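Local coordinates for DNA topoisomerase 2-associated protein PAT1 (Saccharomyces cerevisiae, PDB 4OGP) that activates mRNA decapping and represses translation, its C-terminal ARM-repeat domain displaying two conserved regions involved in recruiting decapping factors, probably including Dcp2 and Lsm1-7, at residues 83-88 against 140-145; 91-96 against 155-160; 232-237 against 304-309. All blocks are in the same frame, centred on the assembly; numbering follows the deposited sequence.

Contact 1 of 3, residues 83-88 against 140-145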
ATOM      1  N   ILE A  83      -2.743   1.978  15.238  1.00 43.26           N
ATOM      2  CA  ILE A  83      -1.913   1.383  14.205  1.00 42.89           C
ATOM      3  C   ILE A  83      -1.058   2.409  13.452  1.00 46.07           C
ATOM      4  O   ILE A  83       0.158   2.239  13.327  1.00 39.97           O
ATOM      5  CB  ILE A  83      -2.774   0.632  13.205  1.00 39.97           C
ATOM      6  CG1 ILE A  83      -3.385  -0.600  13.883  1.00 38.00           C
ATOM      7  CG2 ILE A  83      -1.949   0.260  11.992  1.00 40.90           C
ATOM      8  CD1 ILE A  83      -4.443  -1.326  13.056  1.00 46.08           C
ATOM      9  N   PHE A  84      -1.708   3.456  12.945  1.00 46.75           N
ATOM     10  CA  PHE A  84      -1.028   4.496  12.173  1.00 47.80           C
ATOM     11  C   PHE A  84       0.135   5.085  12.955  1.00 47.02           C
ATOM     12  O   PHE A  84       1.206   5.324  12.408  1.00 43.40           O
ATOM     13  CB  PHE A  84      -2.007   5.598  11.782  1.00 49.16           C
ATOM     14  CG  PHE A  84      -2.831   5.268  10.579  1.00 45.27           C
ATOM     15  CD1 PHE A  84      -3.498   6.259   9.888  1.00 50.68           C
ATOM     16  CD2 PHE A  84      -2.937   3.966  10.135  1.00 49.51           C
ATOM     17  CE1 PHE A  84      -4.254   5.952   8.774  1.00 49.43           C
ATOM     18  CE2 PHE A  84      -3.691   3.657   9.027  1.00 49.93           C
ATOM     19  CZ  PHE A  84      -4.352   4.646   8.348  1.00 46.74           C
ATOM     20  N   ASN A  85      -0.093   5.275  14.249  1.00 49.09           N
ATOM     21  CA  ASN A  85       0.928   5.709  15.186  1.00 46.49           C
ATOM     22  C   ASN A  85       2.205   4.889  15.140  1.00 50.55           C
ATOM     23  O   ASN A  85       3.301   5.428  15.268  1.00 50.57           O
ATOM     24  CB  ASN A  85       0.366   5.649  16.600  1.00 52.04           C
ATOM     25  CG  ASN A  85       0.004   7.005  17.134  1.00 57.72           C
ATOM     26  OD1 ASN A  85       0.585   7.462  18.117  1.00 63.09           O
ATOM     27  ND2 ASN A  85      -0.951   7.670  16.486  1.00 53.97           N
ATOM     28  N   GLU A  86       2.065   3.585  14.951  1.00 46.08           N
ATOM     29  CA  GLU A  86       3.182   2.675  15.157  1.00 45.62           C
ATOM     30  C   GLU A  86       3.687   2.035  13.881  1.00 46.55           C
ATOM     31  O   GLU A  86       4.584   1.189  13.930  1.00 44.04           O
ATOM     32  CB  GLU A  86       2.766   1.573  16.124  1.00 48.40           C
ATOM     33  CG  GLU A  86       2.370   2.080  17.488  1.00 51.80           C
ATOM     34  CD  GLU A  86       3.577   2.433  18.321  1.00 61.97           C
ATOM     35  OE1 GLU A  86       4.703   2.089  17.898  1.00 60.48           O
ATOM     36  OE2 GLU A  86       3.399   3.049  19.393  1.00 70.09           O
ATOM     37  N   LEU A  87       3.114   2.453  12.753  1.00 42.81           N
ATOM     38  CA  LEU A  87       3.303   1.790  11.465  1.00 40.57           C
ATOM     39  C   LEU A  87       4.733   1.381  11.167  1.00 41.56           C
ATOM     40  O   LEU A  87       5.008   0.213  10.912  1.00 40.80           O
ATOM     41  CB  LEU A  87       2.785   2.669  10.321  1.00 42.49           C
ATOM     42  CG  LEU A  87       1.582   2.161   9.516  1.00 44.41           C
ATOM     43  CD1 LEU A  87       1.833   2.345   8.032  1.00 38.04           C
ATOM     44  CD2 LEU A  87       1.268   0.703   9.816  1.00 45.44           C
ATOM     45  N   SER A  88       5.648   2.341  11.218  1.00 41.81           N
ATOM     46  CA  SER A  88       7.029   2.105  10.812  1.00 41.38           C
ATOM     47  C   SER A  88       7.815   1.281  11.814  1.00 43.69           C
ATOM     48  O   SER A  88       8.988   1.008  11.592  1.00 49.99           O
ATOM     49  CB  SER A  88       7.758   3.430  10.564  1.00 39.58           C
ATOM     50  OG  SER A  88       7.626   4.280  11.682  1.00 42.75           O
ATOM     51  N   LEU A 140      -4.144  10.822   8.062  1.00 43.49           N
ATOM     52  CA  LEU A 140      -2.952  11.195   7.297  1.00 43.93           C
ATOM     53  C   LEU A 140      -1.930  11.928   8.161  1.00 43.92           C
ATOM     54  O   LEU A 140      -0.721  11.660   8.104  1.00 45.25           O
ATOM     55  CB  LEU A 140      -3.343  12.094   6.125  1.00 45.95           C
ATOM     56  CG  LEU A 140      -3.203  11.550   4.703  1.00 52.27           C
ATOM     57  CD1 LEU A 140      -3.397  12.685   3.709  1.00 47.11           C
ATOM     58  CD2 LEU A 140      -1.857  10.873   4.490  1.00 44.27           C
ATOM     59  N   LEU A 141      -2.431  12.864   8.958  1.00 44.66           N
ATOM     60  CA  LEU A 141      -1.587  13.716   9.783  1.00 45.05           C
ATOM     61  C   LEU A 141      -0.901  12.888  10.866  1.00 46.29           C
ATOM     62  O   LEU A 141       0.274  13.092  11.166  1.00 47.38           O
ATOM     63  CB  LEU A 141      -2.424  14.854  10.387  1.00 45.85           C
ATOM     64  CG  LEU A 141      -1.709  16.077  10.965  1.00 51.98           C
ATOM     65  CD1 LEU A 141      -0.571  16.530  10.060  1.00 49.46           C
ATOM     66  CD2 LEU A 141      -2.699  17.210  11.177  1.00 48.02           C
ATOM     67  N   GLN A 142      -1.636  11.944  11.444  1.00 47.35           N
ATOM     68  CA  GLN A 142      -1.046  11.015  12.404  1.00 46.25           C
ATOM     69  C   GLN A 142       0.055  10.207  11.738  1.00 47.89           C
ATOM     70  O   GLN A 142       1.121   9.999  12.318  1.00 50.87           O
ATOM     71  CB  GLN A 142      -2.101  10.068  12.967  1.00 51.03           C
ATOM     72  CG  GLN A 142      -2.575  10.418  14.360  1.00 53.69           C
ATOM     73  CD  GLN A 142      -3.657   9.474  14.836  1.00 61.09           C
ATOM     74  OE1 GLN A 142      -4.150   8.650  14.069  1.00 56.10           O
ATOM     75  NE2 GLN A 142      -4.030   9.585  16.110  1.00 67.40           N
ATOM     76  N   LEU A 143      -0.207   9.764  10.511  1.00 46.49           N
ATOM     77  CA  LEU A 143       0.777   9.008   9.745  1.00 45.39           C
ATOM     78  C   LEU A 143       2.061   9.814   9.551  1.00 46.70           C
ATOM     79  O   LEU A 143       3.150   9.333   9.851  1.00 46.20           O
ATOM     80  CB  LEU A 143       0.200   8.595   8.392  1.00 44.26           C
ATOM     81  CG  LEU A 143       0.887   7.421   7.703  1.00 42.80           C
ATOM     82  CD1 LEU A 143       0.742   6.175   8.554  1.00 46.45           C
ATOM     83  CD2 LEU A 143       0.313   7.191   6.326  1.00 41.76           C
ATOM     84  N   ILE A 144       1.920  11.046   9.071  1.00 45.08           N
ATOM     85  CA  ILE A 144       3.062  11.908   8.768  1.00 44.62           C
ATOM     86  C   ILE A 144       3.902  12.267   9.990  1.00 45.79           C
ATOM     87  O   ILE A 144       5.132  12.226   9.950  1.00 48.85           O
ATOM     88  CB  ILE A 144       2.605  13.237   8.113  1.00 42.02           C
ATOM     89  CG1 ILE A 144       1.905  12.969   6.780  1.00 44.82           C
ATOM     90  CG2 ILE A 144       3.796  14.184   7.930  1.00 42.85           C
ATOM     91  CD1 ILE A 144       1.098  14.157   6.259  1.00 40.22           C
ATOM     92  N   ARG A 145       3.241  12.640  11.076  1.00 47.74           N
ATOM     93  CA  ARG A 145       3.968  13.185  12.225  1.00 45.92           C
ATOM     94  C   ARG A 145       4.639  12.128  13.094  1.00 45.70           C
ATOM     95  O   ARG A 145       5.596  12.418  13.802  1.00 45.35           O
ATOM     96  CB  ARG A 145       3.050  14.082  13.062  1.00 52.30           C
ATOM     97  CG  ARG A 145       3.293  15.575  12.834  1.00 56.40           C
ATOM     98  CD  ARG A 145       2.018  16.404  12.955  1.00 58.56           C
ATOM     99  NE  ARG A 145       1.162  15.967  14.054  1.00 61.41           N
ATOM    100  CZ  ARG A 145       0.086  16.630  14.469  1.00 65.01           C
ATOM    101  NH1 ARG A 145      -0.255  17.772  13.884  1.00 64.07           N
ATOM    102  NH2 ARG A 145      -0.647  16.157  15.472  1.00 65.23           N
TER

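Contact 2 of 3, residues 91-96 against 155-160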
ATOM      1  N   GLN A  91       6.612  -5.154  13.040  1.00 39.25           N
ATOM      2  CA  GLN A  91       7.468  -6.215  12.506  1.00 34.79           C
ATOM      3  C   GLN A  91       7.182  -6.479  11.039  1.00 32.13           C
ATOM      4  O   GLN A  91       8.092  -6.669  10.242  1.00 32.60           O
ATOM      5  CB  GLN A  91       7.296  -7.507  13.306  1.00 42.32           C
ATOM      6  CG  GLN A  91       7.920  -7.479  14.702  1.00 46.36           C
ATOM      7  CD  GLN A  91       9.421  -7.707  14.672  1.00 47.59           C
ATOM      8  OE1 GLN A  91       9.903  -8.631  14.016  1.00 50.11           O
ATOM      9  NE2 GLN A  91      10.170  -6.853  15.368  1.00 48.80           N
ATOM     10  N   ILE A  92       5.911  -6.452  10.674  1.00 32.00           N
ATOM     11  CA  ILE A  92       5.510  -6.839   9.323  1.00 34.27           C
ATOM     12  C   ILE A  92       5.889  -5.751   8.317  1.00 34.69           C
ATOM     13  O   ILE A  92       6.172  -6.025   7.142  1.00 30.64           O
ATOM     14  CB  ILE A  92       3.997  -7.152   9.260  1.00 38.01           C
ATOM     15  CG1 ILE A  92       3.621  -7.776   7.908  1.00 34.76           C
ATOM     16  CG2 ILE A  92       3.167  -5.913   9.619  1.00 35.18           C
ATOM     17  CD1 ILE A  92       4.191  -9.162   7.739  1.00 29.70           C
ATOM     18  N   ILE A  93       5.920  -4.510   8.788  1.00 34.99           N
ATOM     19  CA  ILE A  93       6.350  -3.403   7.942  1.00 32.21           C
ATOM     20  C   ILE A  93       7.844  -3.518   7.724  1.00 30.83           C
ATOM     21  O   ILE A  93       8.351  -3.233   6.643  1.00 30.22           O
ATOM     22  CB  ILE A  93       6.002  -2.049   8.580  1.00 36.14           C
ATOM     23  CG1 ILE A  93       4.488  -1.961   8.777  1.00 37.76           C
ATOM     24  CG2 ILE A  93       6.501  -0.904   7.724  1.00 31.56           C
ATOM     25  CD1 ILE A  93       3.715  -2.071   7.497  1.00 36.76           C
ATOM     26  N   ILE A  94       8.552  -3.963   8.759  1.00 31.72           N
ATOM     27  CA  ILE A  94       9.984  -4.207   8.647  1.00 26.39           C
ATOM     28  C   ILE A  94      10.272  -5.305   7.632  1.00 31.88           C
ATOM     29  O   ILE A  94      11.239  -5.218   6.869  1.00 28.41           O
ATOM     30  CB  ILE A  94      10.611  -4.501  10.035  1.00 33.17           C
ATOM     31  CG1 ILE A  94      10.826  -3.175  10.786  1.00 35.44           C
ATOM     32  CG2 ILE A  94      11.945  -5.237   9.904  1.00 30.49           C
ATOM     33  CD1 ILE A  94      10.701  -3.278  12.294  1.00 37.09           C
ATOM     34  N   LEU A  95       9.419  -6.332   7.612  1.00 30.02           N
ATOM     35  CA  LEU A  95       9.492  -7.371   6.591  1.00 30.03           C
ATOM     36  C   LEU A  95       9.172  -6.805   5.211  1.00 29.50           C
ATOM     37  O   LEU A  95       9.740  -7.229   4.193  1.00 28.37           O
ATOM     38  CB  LEU A  95       8.507  -8.502   6.905  1.00 27.83           C
ATOM     39  CG  LEU A  95       8.866  -9.567   7.937  1.00 32.55           C
ATOM     40  CD1 LEU A  95       7.953 -10.799   7.706  1.00 27.73           C
ATOM     41  CD2 LEU A  95      10.329  -9.956   7.850  1.00 25.50           C
ATOM     42  N   SER A  96       8.254  -5.846   5.183  1.00 27.69           N
ATOM     43  CA  SER A  96       7.767  -5.265   3.920  1.00 29.85           C
ATOM     44  C   SER A  96       8.753  -4.339   3.200  1.00 28.69           C
ATOM     45  O   SER A  96       8.759  -4.254   1.970  1.00 30.72           O
ATOM     46  CB  SER A  96       6.456  -4.512   4.172  1.00 33.30           C
ATOM     47  OG  SER A  96       5.577  -5.302   4.969  1.00 38.83           O
ATOM     48  N   SER A 155       8.050   0.410   1.450  1.00 28.92           N
ATOM     49  CA  SER A 155       7.208  -0.778   1.468  1.00 29.73           C
ATOM     50  C   SER A 155       5.948  -0.598   0.633  1.00 29.16           C
ATOM     51  O   SER A 155       5.332   0.467   0.619  1.00 27.76           O
ATOM     52  CB  SER A 155       6.844  -1.151   2.904  1.00 30.92           C
ATOM     53  OG  SER A 155       5.889  -0.254   3.431  1.00 36.60           O
ATOM     54  N   LYS A 156       5.558  -1.662  -0.057  1.00 33.68           N
ATOM     55  CA  LYS A 156       4.337  -1.662  -0.858  1.00 31.58           C
ATOM     56  C   LYS A 156       3.155  -1.275   0.013  1.00 31.89           C
ATOM     57  O   LYS A 156       2.250  -0.544  -0.406  1.00 34.06           O
ATOM     58  CB  LYS A 156       4.123  -3.049  -1.458  1.00 30.17           C
ATOM     59  CG  LYS A 156       2.843  -3.213  -2.245  1.00 37.68           C
ATOM     60  CD  LYS A 156       2.933  -4.421  -3.164  1.00 35.14           C
ATOM     61  CE  LYS A 156       1.559  -4.797  -3.724  1.00 43.54           C
ATOM     62  NZ  LYS A 156       0.858  -3.715  -4.472  1.00 35.15           N
ATOM     63  N   ILE A 157       3.200  -1.746   1.250  1.00 29.01           N
ATOM     64  CA  ILE A 157       2.135  -1.513   2.207  1.00 34.31           C
ATOM     65  C   ILE A 157       2.032  -0.031   2.560  1.00 30.64           C
ATOM     66  O   ILE A 157       0.951   0.543   2.530  1.00 26.79           O
ATOM     67  CB  ILE A 157       2.362  -2.359   3.496  1.00 30.07           C
ATOM     68  CG1 ILE A 157       2.592  -3.832   3.110  1.00 41.02           C
ATOM     69  CG2 ILE A 157       1.205  -2.162   4.460  1.00 31.34           C
ATOM     70  CD1 ILE A 157       2.474  -4.862   4.267  1.00 39.26           C
ATOM     71  N   GLY A 158       3.166   0.587   2.897  1.00 31.07           N
ATOM     72  CA  GLY A 158       3.175   2.006   3.220  1.00 29.89           C
ATOM     73  C   GLY A 158       2.781   2.862   2.032  1.00 26.38           C
ATOM     74  O   GLY A 158       1.958   3.769   2.143  1.00 31.85           O
ATOM     75  N   LEU A 159       3.360   2.563   0.880  1.00 28.60           N
ATOM     76  CA  LEU A 159       3.002   3.271  -0.347  1.00 31.68           C
ATOM     77  C   LEU A 159       1.501   3.179  -0.610  1.00 33.79           C
ATOM     78  O   LEU A 159       0.825   4.201  -0.755  1.00 31.91           O
ATOM     79  CB  LEU A 159       3.767   2.694  -1.539  1.00 33.99           C
ATOM     80  CG  LEU A 159       4.456   3.638  -2.521  1.00 34.97           C
ATOM     81  CD1 LEU A 159       4.917   4.905  -1.848  1.00 29.68           C
ATOM     82  CD2 LEU A 159       5.639   2.916  -3.127  1.00 37.88           C
ATOM     83  N   ASN A 160       0.974   1.961  -0.650  1.00 29.05           N
ATOM     84  CA  ASN A 160      -0.456   1.776  -0.909  1.00 30.81           C
ATOM     85  C   ASN A 160      -1.338   2.489   0.092  1.00 26.33           C
ATOM     86  O   ASN A 160      -2.358   3.056  -0.273  1.00 32.58           O
ATOM     87  CB  ASN A 160      -0.819   0.297  -0.943  1.00 30.24           C
ATOM     88  CG  ASN A 160      -0.263  -0.400  -2.150  1.00 37.38           C
ATOM     89  OD1 ASN A 160      -0.098   0.207  -3.202  1.00 38.34           O
ATOM     90  ND2 ASN A 160       0.040  -1.684  -2.007  1.00 40.20           N
TER
HETATM   91  O   HOH W   1       6.067  -4.738   0.542  1.00 37.38           O

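Contact 3 of 3, residues 232-237 against 304-309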
ATOM      1  N   ILE A 232       3.545   1.573  -7.711  1.00 26.79           N
ATOM      2  CA  ILE A 232       4.473   2.701  -7.605  1.00 26.28           C
ATOM      3  C   ILE A 232       3.969   3.867  -8.439  1.00 26.03           C
ATOM      4  O   ILE A 232       3.890   4.992  -7.967  1.00 27.72           O
ATOM      5  CB  ILE A 232       5.892   2.331  -8.061  1.00 28.43           C
ATOM      6  CG1 ILE A 232       6.455   1.191  -7.193  1.00 29.08           C
ATOM      7  CG2 ILE A 232       6.793   3.572  -8.014  1.00 27.91           C
ATOM      8  CD1 ILE A 232       7.856   0.711  -7.603  1.00 27.79           C
ATOM      9  N   TRP A 233       3.604   3.586  -9.685  1.00 27.79           N
ATOM     10  CA  TRP A 233       3.128   4.640 -10.577  1.00 29.23           C
ATOM     11  C   TRP A 233       1.771   5.179 -10.143  1.00 28.10           C
ATOM     12  O   TRP A 233       1.429   6.336 -10.393  1.00 24.39           O
ATOM     13  CB  TRP A 233       3.087   4.131 -12.011  1.00 29.76           C
ATOM     14  CG  TRP A 233       4.451   3.847 -12.540  1.00 29.54           C
ATOM     15  CD1 TRP A 233       5.018   2.626 -12.726  1.00 27.90           C
ATOM     16  CD2 TRP A 233       5.427   4.810 -12.941  1.00 30.16           C
ATOM     17  NE1 TRP A 233       6.283   2.762 -13.227  1.00 26.45           N
ATOM     18  CE2 TRP A 233       6.565   4.096 -13.366  1.00 31.21           C
ATOM     19  CE3 TRP A 233       5.454   6.208 -12.977  1.00 30.53           C
ATOM     20  CZ2 TRP A 233       7.721   4.728 -13.817  1.00 27.61           C
ATOM     21  CZ3 TRP A 233       6.595   6.838 -13.435  1.00 29.46           C
ATOM     22  CH2 TRP A 233       7.719   6.093 -13.848  1.00 32.17           C
ATOM     23  N   GLN A 234       0.996   4.326  -9.491  1.00 30.67           N
ATOM     24  CA  GLN A 234      -0.323   4.708  -8.998  1.00 33.14           C
ATOM     25  C   GLN A 234      -0.144   5.730  -7.880  1.00 30.16           C
ATOM     26  O   GLN A 234      -0.832   6.757  -7.828  1.00 29.07           O
ATOM     27  CB  GLN A 234      -1.072   3.462  -8.493  1.00 31.14           C
ATOM     28  CG  GLN A 234      -2.421   3.760  -7.861  1.00 36.50           C
ATOM     29  CD  GLN A 234      -3.335   4.549  -8.789  1.00 42.56           C
ATOM     30  OE1 GLN A 234      -3.923   3.993  -9.726  1.00 44.41           O
ATOM     31  NE2 GLN A 234      -3.456   5.849  -8.535  1.00 41.55           N
ATOM     32  N   PHE A 235       0.793   5.431  -6.987  1.00 25.01           N
ATOM     33  CA  PHE A 235       1.192   6.356  -5.934  1.00 30.00           C
ATOM     34  C   PHE A 235       1.631   7.723  -6.468  1.00 25.99           C
ATOM     35  O   PHE A 235       1.259   8.753  -5.917  1.00 25.43           O
ATOM     36  CB  PHE A 235       2.327   5.777  -5.081  1.00 24.43           C
ATOM     37  CG  PHE A 235       2.945   6.788  -4.166  1.00 25.94           C
ATOM     38  CD1 PHE A 235       2.296   7.169  -3.007  1.00 25.77           C
ATOM     39  CD2 PHE A 235       4.171   7.390  -4.480  1.00 24.39           C
ATOM     40  CE1 PHE A 235       2.859   8.121  -2.163  1.00 33.43           C
ATOM     41  CE2 PHE A 235       4.731   8.329  -3.652  1.00 23.49           C
ATOM     42  CZ  PHE A 235       4.089   8.701  -2.489  1.00 25.48           C
ATOM     43  N   LEU A 236       2.426   7.713  -7.533  1.00 26.29           N
ATOM     44  CA  LEU A 236       2.932   8.941  -8.131  1.00 28.38           C
ATOM     45  C   LEU A 236       1.798   9.729  -8.768  1.00 28.84           C
ATOM     46  O   LEU A 236       1.706  10.941  -8.596  1.00 27.86           O
ATOM     47  CB  LEU A 236       4.015   8.631  -9.166  1.00 23.53           C
ATOM     48  CG  LEU A 236       5.377   8.229  -8.600  1.00 24.65           C
ATOM     49  CD1 LEU A 236       6.258   7.631  -9.699  1.00 21.82           C
ATOM     50  CD2 LEU A 236       6.075   9.438  -7.890  1.00 20.40           C
ATOM     51  N   ALA A 237       0.933   9.031  -9.503  1.00 29.04           N
ATOM     52  CA  ALA A 237      -0.226   9.665 -10.128  1.00 29.23           C
ATOM     53  C   ALA A 237      -1.109  10.359  -9.092  1.00 27.95           C
ATOM     54  O   ALA A 237      -1.560  11.489  -9.295  1.00 29.15           O
ATOM     55  CB  ALA A 237      -1.043   8.641 -10.938  1.00 29.66           C
ATOM     56  N   LEU A 304       2.880   3.772 -16.827  1.00 27.22           N
ATOM     57  CA  LEU A 304       3.582   5.037 -17.030  1.00 27.59           C
ATOM     58  C   LEU A 304       2.634   6.173 -17.457  1.00 32.15           C
ATOM     59  O   LEU A 304       2.749   7.316 -16.988  1.00 27.78           O
ATOM     60  CB  LEU A 304       4.703   4.868 -18.059  1.00 26.54           C
ATOM     61  CG  LEU A 304       5.350   6.173 -18.547  1.00 31.51           C
ATOM     62  CD1 LEU A 304       6.046   6.921 -17.395  1.00 26.41           C
ATOM     63  CD2 LEU A 304       6.339   5.868 -19.649  1.00 30.04           C
ATOM     64  N   ASN A 305       1.691   5.858 -18.341  1.00 28.10           N
ATOM     65  CA  ASN A 305       0.731   6.859 -18.795  1.00 28.33           C
ATOM     66  C   ASN A 305      -0.301   7.270 -17.743  1.00 27.75           C
ATOM     67  O   ASN A 305      -0.798   8.394 -17.764  1.00 30.34           O
ATOM     68  CB  ASN A 305       0.082   6.444 -20.135  1.00 31.10           C
ATOM     69  CG  ASN A 305       0.965   6.788 -21.314  1.00 34.87           C
ATOM     70  OD1 ASN A 305       1.645   7.834 -21.308  1.00 37.75           O
ATOM     71  ND2 ASN A 305       1.018   5.908 -22.298  1.00 25.71           N
ATOM     72  N   LEU A 306      -0.614   6.379 -16.811  1.00 24.83           N
ATOM     73  CA  LEU A 306      -1.425   6.774 -15.660  1.00 28.11           C
ATOM     74  C   LEU A 306      -0.828   8.012 -14.964  1.00 28.58           C
ATOM     75  O   LEU A 306      -1.543   8.961 -14.635  1.00 27.79           O
ATOM     76  CB  LEU A 306      -1.546   5.612 -14.678  1.00 27.71           C
ATOM     77  CG  LEU A 306      -2.417   5.828 -13.443  1.00 30.62           C
ATOM     78  CD1 LEU A 306      -3.908   5.862 -13.792  1.00 31.13           C
ATOM     79  CD2 LEU A 306      -2.117   4.726 -12.443  1.00 29.64           C
ATOM     80  N   PHE A 307       0.488   8.004 -14.768  1.00 29.20           N
ATOM     81  CA  PHE A 307       1.174   9.124 -14.111  1.00 25.05           C
ATOM     82  C   PHE A 307       1.321  10.337 -15.034  1.00 26.30           C
ATOM     83  O   PHE A 307       0.939  11.439 -14.667  1.00 28.88           O
ATOM     84  CB  PHE A 307       2.533   8.682 -13.560  1.00 27.09           C
ATOM     85  CG  PHE A 307       3.422   9.815 -13.160  1.00 27.29           C
ATOM     86  CD1 PHE A 307       3.125  10.589 -12.050  1.00 25.85           C
ATOM     87  CD2 PHE A 307       4.563  10.106 -13.891  1.00 27.04           C
ATOM     88  CE1 PHE A 307       3.945  11.635 -11.682  1.00 30.28           C
ATOM     89  CE2 PHE A 307       5.387  11.150 -13.521  1.00 29.16           C
ATOM     90  CZ  PHE A 307       5.077  11.916 -12.424  1.00 28.93           C
ATOM     91  N   LEU A 308       1.854  10.131 -16.231  1.00 26.45           N
ATOM     92  CA  LEU A 308       2.018  11.221 -17.187  1.00 27.53           C
ATOM     93  C   LEU A 308       0.714  11.958 -17.518  1.00 32.99           C
ATOM     94  O   LEU A 308       0.699  13.190 -17.544  1.00 31.17           O
ATOM     95  CB  LEU A 308       2.710  10.736 -18.467  1.00 26.12           C
ATOM     96  CG  LEU A 308       4.157  10.238 -18.377  1.00 25.20           C
ATOM     97  CD1 LEU A 308       4.572   9.587 -19.685  1.00 23.56           C
ATOM     98  CD2 LEU A 308       5.103  11.397 -18.052  1.00 31.31           C
ATOM     99  N   ASN A 309      -0.372  11.216 -17.748  1.00 27.91           N
ATOM    100  CA  ASN A 309      -1.679  11.812 -18.064  1.00 30.83           C
ATOM    101  C   ASN A 309      -2.108  12.849 -17.034  1.00 33.90           C
ATOM    102  O   ASN A 309      -2.655  13.903 -17.376  1.00 34.22           O
ATOM    103  CB  ASN A 309      -2.781  10.749 -18.155  1.00 28.19           C
ATOM    104  CG  ASN A 309      -2.709   9.915 -19.425  1.00 31.15           C
ATOM    105  OD1 ASN A 309      -1.916  10.180 -20.331  1.00 34.65           O
ATOM    106  ND2 ASN A 309      -3.572   8.915 -19.505  1.00 28.47           N
TER

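Contact 1 of 3, residues 83-88 against 140-145
Leu-143 turns its CG anti to the backbone N (chi1 -159°), which swings CD1 over one face of the Phe-84 ring, 4.2 Å from Phe-84 CG. The same methyl reaches Leu-87, the two CD1 atoms of Leu-143 and Leu-87 lying 4.0 Å apart where the side chains slant across each other. One branched leucine thus fills the groove between an aromatic ring and an aliphatic chain one turn further on, and the backbones, with 5.4 Å between the CA atoms of Phe-84 and Leu-143, are close enough for a medium-sized side chain to lay its terminal methyl on the ring.

Beside these apolar groups two amides meet. Gln-142 is extended beyond CG, and Asn-85 brings its ND2 above the flat face of that amide, 3.6 Å from Gln-142 NE2. The amide planes stand 87° apart and the nearest atoms are two donor nitrogens, a van der Waals contact and not a bond. Gln-142 OE1 is buried here without a partner in the model, whereas Asn-85 ND2 has a weak bond to Gln-81 O.

Asn-147 bridges the two segments: its ND2 bonds to both Phe-84 O and Leu-143 O, and its OD1 to Ser-88 OG. Helix 149-153 closes over Leu-87 and Leu-143 through Leu-152, while helix 156-170 brings Leu-161 against Phe-84 and Leu-87, and helix 184-201 packs on Leu-140 and Ile-144 of helix 133-145.

Contact 2 of 3, residues 91-96 against 155-160
A serine N-cap stands at the centre of this contact: within the all-helical ARM-repeat fold, Ser-155 caps the start of helix 156-170 just where Ser-96 ends the short helix 91-96. The two CB atoms of Ser-155 and Ser-96 meet 3.6 Å apart, and with only 5.1 Å between their CA atoms, serine is small enough to let the chains come this close.

Ser-155 OG sits between its own backbone N and carbonyl carbon (chi1 74°), and from there it accepts Gly-158 N at 2.9 Å with an N-H...O angle of 155°. It is also hydrogen-bonded to Leu-152 O, so this buried hydroxyl is satisfied on two counts. A side chain at Gly-158 would crowd the capping oxygen, so a residue with none suits the place.

Next to the serines, Ile-157 points toward helix 91-96 and divides its branches between two residues. Its CG2 meets Ile-93 CD1 at 3.9 Å, the isoleucines lying across one another, while its CD1 packs on Ser-96 CB at 4.0 Å. A beta-branched residue suits the place because its two arms reach in different directions. Helix 106-127 covers this side, with Val-112 on Ser-96 and Gln-116 on Ile-157; Lys-156 leads away to a cation-pi contact with Tyr-231.

The backbones are joined through a water. As a first-turn residue Lys-156 has an amide that the helix itself does not use, and this N donates over 3.2 Å to the water, which in turn donates to Ser-96 O at 3.1 Å.

Contact 3 of 3, residues 232-237 against 304-309
Trp-233 and Leu-304 run alongside each other with their ends in the same direction, between helices 230-241 and 284-310 of this ARM-repeat fold, whose segments are almost parallel, their axes 7° apart in direction and 8.2 Å apart at closest approach. Leu-304 CD1 stands over one face of the indole, 4.3 Å from the centroid of the six-membered ring of Trp-233, a CH-pi contact for which a broad aromatic surface and a slim methyl are well matched.

Phe-307 meets the same indole differently. Its ring is neither stacked nor edge-to-face: the planes make 44° and the centroids are 5.9 Å apart, with Phe-307 CB 3.9 Å from Trp-233 CE3. With CG anti to the backbone N (chi1 167°), the ring reaches across to helix 230-241, where its CD1 touches Leu-236 CB at 3.6 Å and its edge is turned to the backbone N and CA of Ala-237. A small residue suits so close an approach: the CA atoms of Ala-237 and Phe-307 are 4.3 Å apart.

Phe-209 makes an edge-to-face pair with Trp-233, and helix 256-277 packs Ile-259 on both Trp-233 and Leu-304, so that the indole also has partners beyond the two segments.

Toward the more exposed side the contact ends in a mixed pair. Gln-234 starts away from the partner helix, but a bend at chi2 brings its amide back across Leu-306, which also packs its CG on the methyl of Ala-237; at that margin Gln-234 OE1 comes to 3.3 Å from Leu-306 CD2.

The three contacts form a connected path through the helical domain. Contacts 1 and 2 have centres 13 Å apart and interleave along the chain; they touch where Leu-87 O meets Ile-93 CG1 at 3.1 Å, helices 73-86 and 91-96 being consecutive. Contact 3 follows later in sequence, its centre 20 Å from that of contact 2, yet Leu-159 CD1 packs on Phe-235 CG at 3.6 Å, so helix 156-170 of contact 2 lies against helix 230-241 of contact 3. Contacts 1 and 3 do not touch, their nearest atoms being about 9 Å apart. A 1,2-ethanediol, probably from the crystallisation liquor, lies about 4 Å from the side chain of Leu-306 in contact 3.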